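Local coordinates for 3-chlorocatechol 1,2-dioxygenase (Rhodococcus opacus, PDB 2BOY), which probably catalyses the intradiol, ring-opening cleavage of catechols such as 3-chlorocatechol by molecular oxygen, using a bound ferric iron, at residues Asp96-Asp101 with Tyr143-Lys148; Asp233-Glu236 with Pro241-Glu244. One frame throughout, in Å; residues are numbered along the deposited sequence. Where two conformers were deposited one is given.

Contact 1 of 2, residues Asp96-Asp101 with Tyr143-Lys148; sequences DDESGD and YLFRGK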
loop_
_atom_site.group_PDB
_atom_site.type_symbol
_atom_site.label_atom_id
_atom_site.label_comp_id
_atom_site.label_asym_id
_atom_site.label_seq_id
_atom_site.Cartn_x
_atom_site.Cartn_y
_atom_site.Cartn_z
ATOM N N ASP A 96 4.268 -41.044 2.172
ATOM C CA ASP A 96 4.275 -42.336 2.875
ATOM C C ASP A 96 4.840 -42.267 4.295
ATOM O O ASP A 96 4.570 -43.158 5.112
ATOM C CB ASP A 96 4.943 -43.503 2.113
ATOM C CG ASP A 96 6.294 -43.164 1.503
ATOM O OD1 ASP A 96 7.009 -42.256 1.972
ATOM O OD2 ASP A 96 6.740 -43.820 0.531
ATOM N N ASP A 97 5.590 -41.229 4.610
ATOM C CA ASP A 97 6.137 -41.101 5.965
ATOM C C ASP A 97 5.696 -39.800 6.634
ATOM O O ASP A 97 6.416 -39.222 7.454
ATOM C CB ASP A 97 7.671 -41.222 5.943
ATOM C CG ASP A 97 8.345 -40.139 5.121
ATOM O OD1 ASP A 97 7.639 -39.281 4.480
ATOM O OD2 ASP A 97 9.591 -40.080 5.036
ATOM N N GLU A 98 4.509 -39.328 6.256
ATOM C CA GLU A 98 4.030 -38.028 6.737
ATOM C C GLU A 98 4.008 -37.981 8.254
ATOM O O GLU A 98 3.445 -38.867 8.883
ATOM C CB GLU A 98 2.627 -37.758 6.171
ATOM C CG GLU A 98 2.193 -36.310 6.264
ATOM C CD GLU A 98 2.944 -35.427 5.304
ATOM O OE1 GLU A 98 3.024 -35.783 4.101
ATOM O OE2 GLU A 98 3.458 -34.370 5.764
ATOM N N SER A 99 4.642 -36.980 8.862
ATOM C CA SER A 99 4.585 -36.892 10.322
ATOM C C SER A 99 3.369 -36.111 10.820
ATOM O O SER A 99 2.713 -35.428 10.031
ATOM C CB SER A 99 5.865 -36.310 10.907
ATOM O OG SER A 99 6.044 -34.991 10.477
ATOM N N GLY A 100 3.108 -36.223 12.127
ATOM C CA GLY A 100 2.009 -35.539 12.797
ATOM C C GLY A 100 0.964 -36.493 13.360
ATOM O O GLY A 100 1.000 -37.685 13.103
ATOM N N ASP A 101 0.059 -35.963 14.168
ATOM C CA ASP A 101 -0.997 -36.717 14.800
ATOM C C ASP A 101 -2.126 -36.927 13.786
ATOM O O ASP A 101 -2.516 -35.969 13.121
ATOM C CB ASP A 101 -1.541 -35.926 16.001
ATOM C CG ASP A 101 -0.469 -35.650 17.071
ATOM O OD1 ASP A 101 0.355 -36.545 17.316
ATOM O OD2 ASP A 101 -0.386 -34.577 17.692
ATOM N N TYR A 143 -0.107 -30.566 -4.516
ATOM C CA TYR A 143 -1.374 -30.950 -3.887
ATOM C C TYR A 143 -1.226 -31.763 -2.598
ATOM O O TYR A 143 -2.197 -32.367 -2.148
ATOM C CB TYR A 143 -2.353 -31.640 -4.854
ATOM C CG TYR A 143 -2.844 -30.714 -5.985
ATOM C CD1 TYR A 143 -3.605 -29.580 -5.707
ATOM C CD2 TYR A 143 -2.539 -30.992 -7.332
ATOM C CE1 TYR A 143 -4.045 -28.735 -6.735
ATOM C CE2 TYR A 143 -2.998 -30.147 -8.387
ATOM C CZ TYR A 143 -3.722 -29.024 -8.067
ATOM O OH TYR A 143 -4.176 -28.200 -9.084
ATOM N N LEU A 144 -0.052 -31.738 -1.974
ATOM C CA LEU A 144 0.005 -32.334 -0.637
ATOM C C LEU A 144 -1.043 -31.568 0.192
ATOM O O LEU A 144 -1.064 -30.325 0.129
ATOM C CB LEU A 144 1.353 -32.119 0.005
ATOM C CG LEU A 144 1.645 -33.048 1.184
ATOM C CD1 LEU A 144 1.954 -34.466 0.569
ATOM C CD2 LEU A 144 2.784 -32.501 1.973
ATOM N N PHE A 145 -1.858 -32.281 0.969
ATOM C CA PHE A 145 -2.804 -31.656 1.914
ATOM C C PHE A 145 -3.777 -30.693 1.222
ATOM O O PHE A 145 -4.192 -29.706 1.809
ATOM C CB PHE A 145 -2.090 -30.952 3.079
ATOM C CG PHE A 145 -1.574 -31.919 4.110
ATOM C CD1 PHE A 145 -0.191 -32.093 4.289
ATOM C CD2 PHE A 145 -2.461 -32.724 4.807
ATOM C CE1 PHE A 145 0.271 -33.039 5.216
ATOM C CE2 PHE A 145 -2.019 -33.661 5.753
ATOM C CZ PHE A 145 -0.639 -33.812 5.947
ATOM N N ARG A 146 -4.179 -31.070 0.011
ATOM C CA ARG A 146 -5.242 -30.377 -0.735
ATOM C C ARG A 146 -6.121 -31.433 -1.380
ATOM O O ARG A 146 -5.613 -32.333 -2.087
ATOM C CB ARG A 146 -4.592 -29.510 -1.828
ATOM C CG ARG A 146 -3.688 -28.395 -1.294
ATOM C CD ARG A 146 -2.990 -27.538 -2.372
ATOM N NE ARG A 146 -2.119 -26.512 -1.803
ATOM C CZ ARG A 146 -2.503 -25.292 -1.403
ATOM N NH1 ARG A 146 -3.802 -24.900 -1.467
ATOM N NH2 ARG A 146 -1.582 -24.449 -0.936
ATOM N N GLY A 147 -7.449 -31.344 -1.182
ATOM C CA GLY A 147 -8.329 -32.348 -1.764
ATOM C C GLY A 147 -9.773 -31.898 -1.883
ATOM O O GLY A 147 -10.224 -31.008 -1.130
ATOM N N LYS A 148 -10.498 -32.566 -2.766
ATOM C CA LYS A 148 -11.928 -32.334 -2.928
ATOM C C LYS A 148 -12.690 -33.591 -2.526
ATOM O O LYS A 148 -12.324 -34.696 -2.923
ATOM C CB LYS A 148 -12.253 -32.013 -4.378
ATOM C CG LYS A 148 -11.641 -30.696 -4.828
ATOM C CD LYS A 148 -11.839 -30.520 -6.289
ATOM C CE LYS A 148 -11.474 -29.121 -6.730
ATOM N NZ LYS A 148 -11.866 -29.032 -8.131
#

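Contact 2 of 2, residues Asp233-Glu236 with Pro241-Glu244; sequences DKIE and PHFE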
loop_
_atom_site.group_PDB
_atom_site.type_symbol
_atom_site.label_atom_id
_atom_site.label_comp_id
_atom_site.label_asym_id
_atom_site.label_seq_id
_atom_site.Cartn_x
_atom_site.Cartn_y
_atom_site.Cartn_z
ATOM N N ASP A 233 -11.245 -35.225 20.367
ATOM C CA ASP A 233 -11.265 -36.370 21.282
ATOM C C ASP A 233 -10.089 -37.280 20.979
ATOM O O ASP A 233 -9.850 -37.639 19.829
ATOM C CB ASP A 233 -12.573 -37.151 21.146
ATOM C CG ASP A 233 -13.785 -36.355 21.635
ATOM O OD1 ASP A 233 -13.595 -35.450 22.485
ATOM O OD2 ASP A 233 -14.959 -36.571 21.241
ATOM N N LYS A 234 -9.339 -37.645 22.007
ATOM C CA LYS A 234 -8.211 -38.545 21.820
ATOM C C LYS A 234 -8.705 -39.984 21.839
ATOM O O LYS A 234 -9.305 -40.421 22.817
ATOM C CB LYS A 234 -7.179 -38.324 22.927
ATOM C CG LYS A 234 -5.807 -38.890 22.625
ATOM C CD LYS A 234 -4.839 -38.599 23.761
ATOM C CE LYS A 234 -3.497 -39.236 23.480
ATOM N NZ LYS A 234 -2.860 -39.801 24.726
ATOM N N ILE A 235 -8.445 -40.713 20.761
ATOM C CA ILE A 235 -8.849 -42.123 20.634
ATOM C C ILE A 235 -7.630 -43.032 20.689
ATOM O O ILE A 235 -6.765 -42.970 19.825
ATOM C CB ILE A 235 -9.604 -42.373 19.300
ATOM C CG1 ILE A 235 -10.819 -41.434 19.120
ATOM C CG2 ILE A 235 -9.951 -43.879 19.136
ATOM C CD1 ILE A 235 -11.757 -41.317 20.319
ATOM N N GLU A 236 -7.548 -43.866 21.715
ATOM C CA GLU A 236 -6.440 -44.830 21.806
ATOM C C GLU A 236 -6.908 -46.187 21.307
ATOM O O GLU A 236 -7.658 -46.874 22.007
ATOM C CB GLU A 236 -5.913 -44.935 23.240
ATOM C CG GLU A 236 -4.473 -44.479 23.371
ATOM C CD GLU A 236 -4.309 -43.263 24.267
ATOM O OE1 GLU A 236 -5.330 -42.762 24.815
ATOM O OE2 GLU A 236 -3.145 -42.802 24.427
ATOM N N PRO A 241 -2.420 -43.461 19.270
ATOM C CA PRO A 241 -3.568 -42.609 19.588
ATOM C C PRO A 241 -3.863 -41.785 18.334
ATOM O O PRO A 241 -2.959 -41.556 17.529
ATOM C CB PRO A 241 -3.048 -41.717 20.726
ATOM C CG PRO A 241 -1.581 -41.615 20.488
ATOM C CD PRO A 241 -1.161 -42.891 19.786
ATOM N N HIS A 242 -5.111 -41.407 18.129
ATOM C CA HIS A 242 -5.397 -40.423 17.113
ATOM C C HIS A 242 -6.464 -39.499 17.681
ATOM O O HIS A 242 -6.906 -39.681 18.840
ATOM C CB HIS A 242 -5.780 -41.060 15.764
ATOM C CG HIS A 242 -7.114 -41.746 15.757
ATOM N ND1 HIS A 242 -7.244 -43.119 15.771
ATOM C CD2 HIS A 242 -8.377 -41.253 15.710
ATOM C CE1 HIS A 242 -8.525 -43.444 15.757
ATOM N NE2 HIS A 242 -9.234 -42.330 15.737
ATOM N N PHE A 243 -6.837 -38.497 16.893
ATOM C CA PHE A 243 -7.793 -37.499 17.327
ATOM C C PHE A 243 -8.966 -37.560 16.404
ATOM O O PHE A 243 -8.791 -37.850 15.213
ATOM C CB PHE A 243 -7.138 -36.126 17.335
ATOM C CG PHE A 243 -6.045 -36.032 18.365
ATOM C CD1 PHE A 243 -6.354 -35.752 19.688
ATOM C CD2 PHE A 243 -4.734 -36.349 18.030
ATOM C CE1 PHE A 243 -5.331 -35.716 20.678
ATOM C CE2 PHE A 243 -3.710 -36.337 19.004
ATOM C CZ PHE A 243 -4.011 -36.018 20.318
ATOM N N GLU A 244 -10.131 -37.277 16.953
ATOM C CA GLU A 244 -11.353 -37.217 16.171
ATOM C C GLU A 244 -12.103 -35.927 16.476
ATOM O O GLU A 244 -12.071 -35.413 17.607
ATOM C CB GLU A 244 -12.190 -38.447 16.487
ATOM C CG GLU A 244 -13.583 -38.439 15.937
ATOM C CD GLU A 244 -14.343 -39.663 16.443
ATOM O OE1 GLU A 244 -15.380 -39.474 17.127
ATOM O OE2 GLU A 244 -13.870 -40.800 16.195
HETATM O O HOH W 1 -15.522 -38.809 19.814
#

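Contact 1 of 2, residues Asp96-Asp101 with Tyr143-Lys148
A single glutamate side chain, set against a leucine and a phenylalanine, makes this small loop-to-loop contact at one end of the beta-sandwich core of the intradiol dioxygenase fold. Glu98 belongs to the loop that runs into strand 102-110, while Leu144 and Phe145 are the two corner residues of a type II beta turn from Tyr143 to Arg146, at the start of strand 146-150. The turn is closed by a backbone hydrogen bond from Arg146 N to Tyr143 O of 3.2 Å. Together the two segments bury 113 Å², and Glu98 and Phe145 account for most of it.

Glu98 and Phe145 approach from opposite directions. Glu98 swings CG away from the backbone N (chi1 -163°) and bends at chi2, which brings the carboxylate to the rim of the Phe145 ring instead of over a face. Carboxylate and ring planes stand 77° apart, and OE2 lies in the plane of the ring, where the slightly positive ring hydrogens make a carboxylate oxygen welcome. The aliphatic part follows: Glu98 CG is 3.8 Å from Phe145 CZ. A glutamate suits this place because its methylenes can lie against hydrocarbon while its charge is met elsewhere: OE2 also forms a salt bridge with Arg95, which probably keeps the carboxylate ionised. Leu144 packs on Arg95 too, and Phe145 is further enclosed by Thr161 and Ile162 of strand 156-162. The Phe145 side chain lies about 7 Å from that of Tyr133, an iron ligand, so the turn is near the metal site without forming part of it. Both methyls of Leu144 face Glu98 OE1, which stands 3.9 Å from Leu144 CD2, and Glu98 OE2 comes within 3.5 Å of Phe145 CE1.

Contact 2 of 2, residues Asp233-Glu236 with Pro241-Glu244
The turn end of a beta hairpin, next to its connecting loop, is formed here by strands 229-236 and 241-250 running antiparallel. Asp233 with Glu244 and Ile235 with His242 are hydrogen-bonded pairs; Lys234 with Phe243 and Glu236 with Pro241 are non-hydrogen-bonded. Proline, lacking an N-H, fits the latter kind of position. The shortest of four backbone bonds runs from Ile235 N to His242 O, 2.7 Å and nearly straight at 171°.

On the face bearing Ile235 and His242, the branched isoleucine lies over the imidazole in a CH-pi contact, its CB 3.9 Å from the ring centroid and displaced toward the NE2 side. The crowded first torsion of His242 (chi1 70°) swings the ring back across the strand pair to meet it. Replacing the imidazole with the methyl of an alanine is likely to leave Ile235 CB and CG2 without the flat surface they rest on. Farther along this face, one water donates to both Asp233 OD2, at 2.7 Å, and Glu244 OE1, bridging two carboxylates that would otherwise tend to repel each other.

The other face carries Lys234, whose long chain packs along its neighbours before ending in a charge: CG lies 3.8 Å from Phe243 CE1, and CE packs on Pro241 CB. Beyond them its NZ reaches Glu236 OE2 at 3.0 Å, a salt bridge within one strand.

Strand 241-250 also pairs in parallel with strand 102-110, where Phe243 shares backbone hydrogen bonds with Thr102 and Ile104, and the His242 side chain packs on the same two residues.

From the N terminus the chain passes through four helices (3-24 to 56-64), enters the loop that holds 96-101, and runs directly into strand 102-110. Contact 1 closes a loop of 41 intervening residues when the turn at 143-148 comes back to meet it. Contact 2 opens only later, at 233-236, and closes a short hairpin with four residues between its segments, so the two follow in series without nesting or crossing. Their centres are 18 Å apart, yet they touch: Asp101 CB packs 3.7 Å from Phe243 CE2. Strand 102-110 thus joins the loop of contact 1 to the hairpin of contact 2 within one mixed sheet.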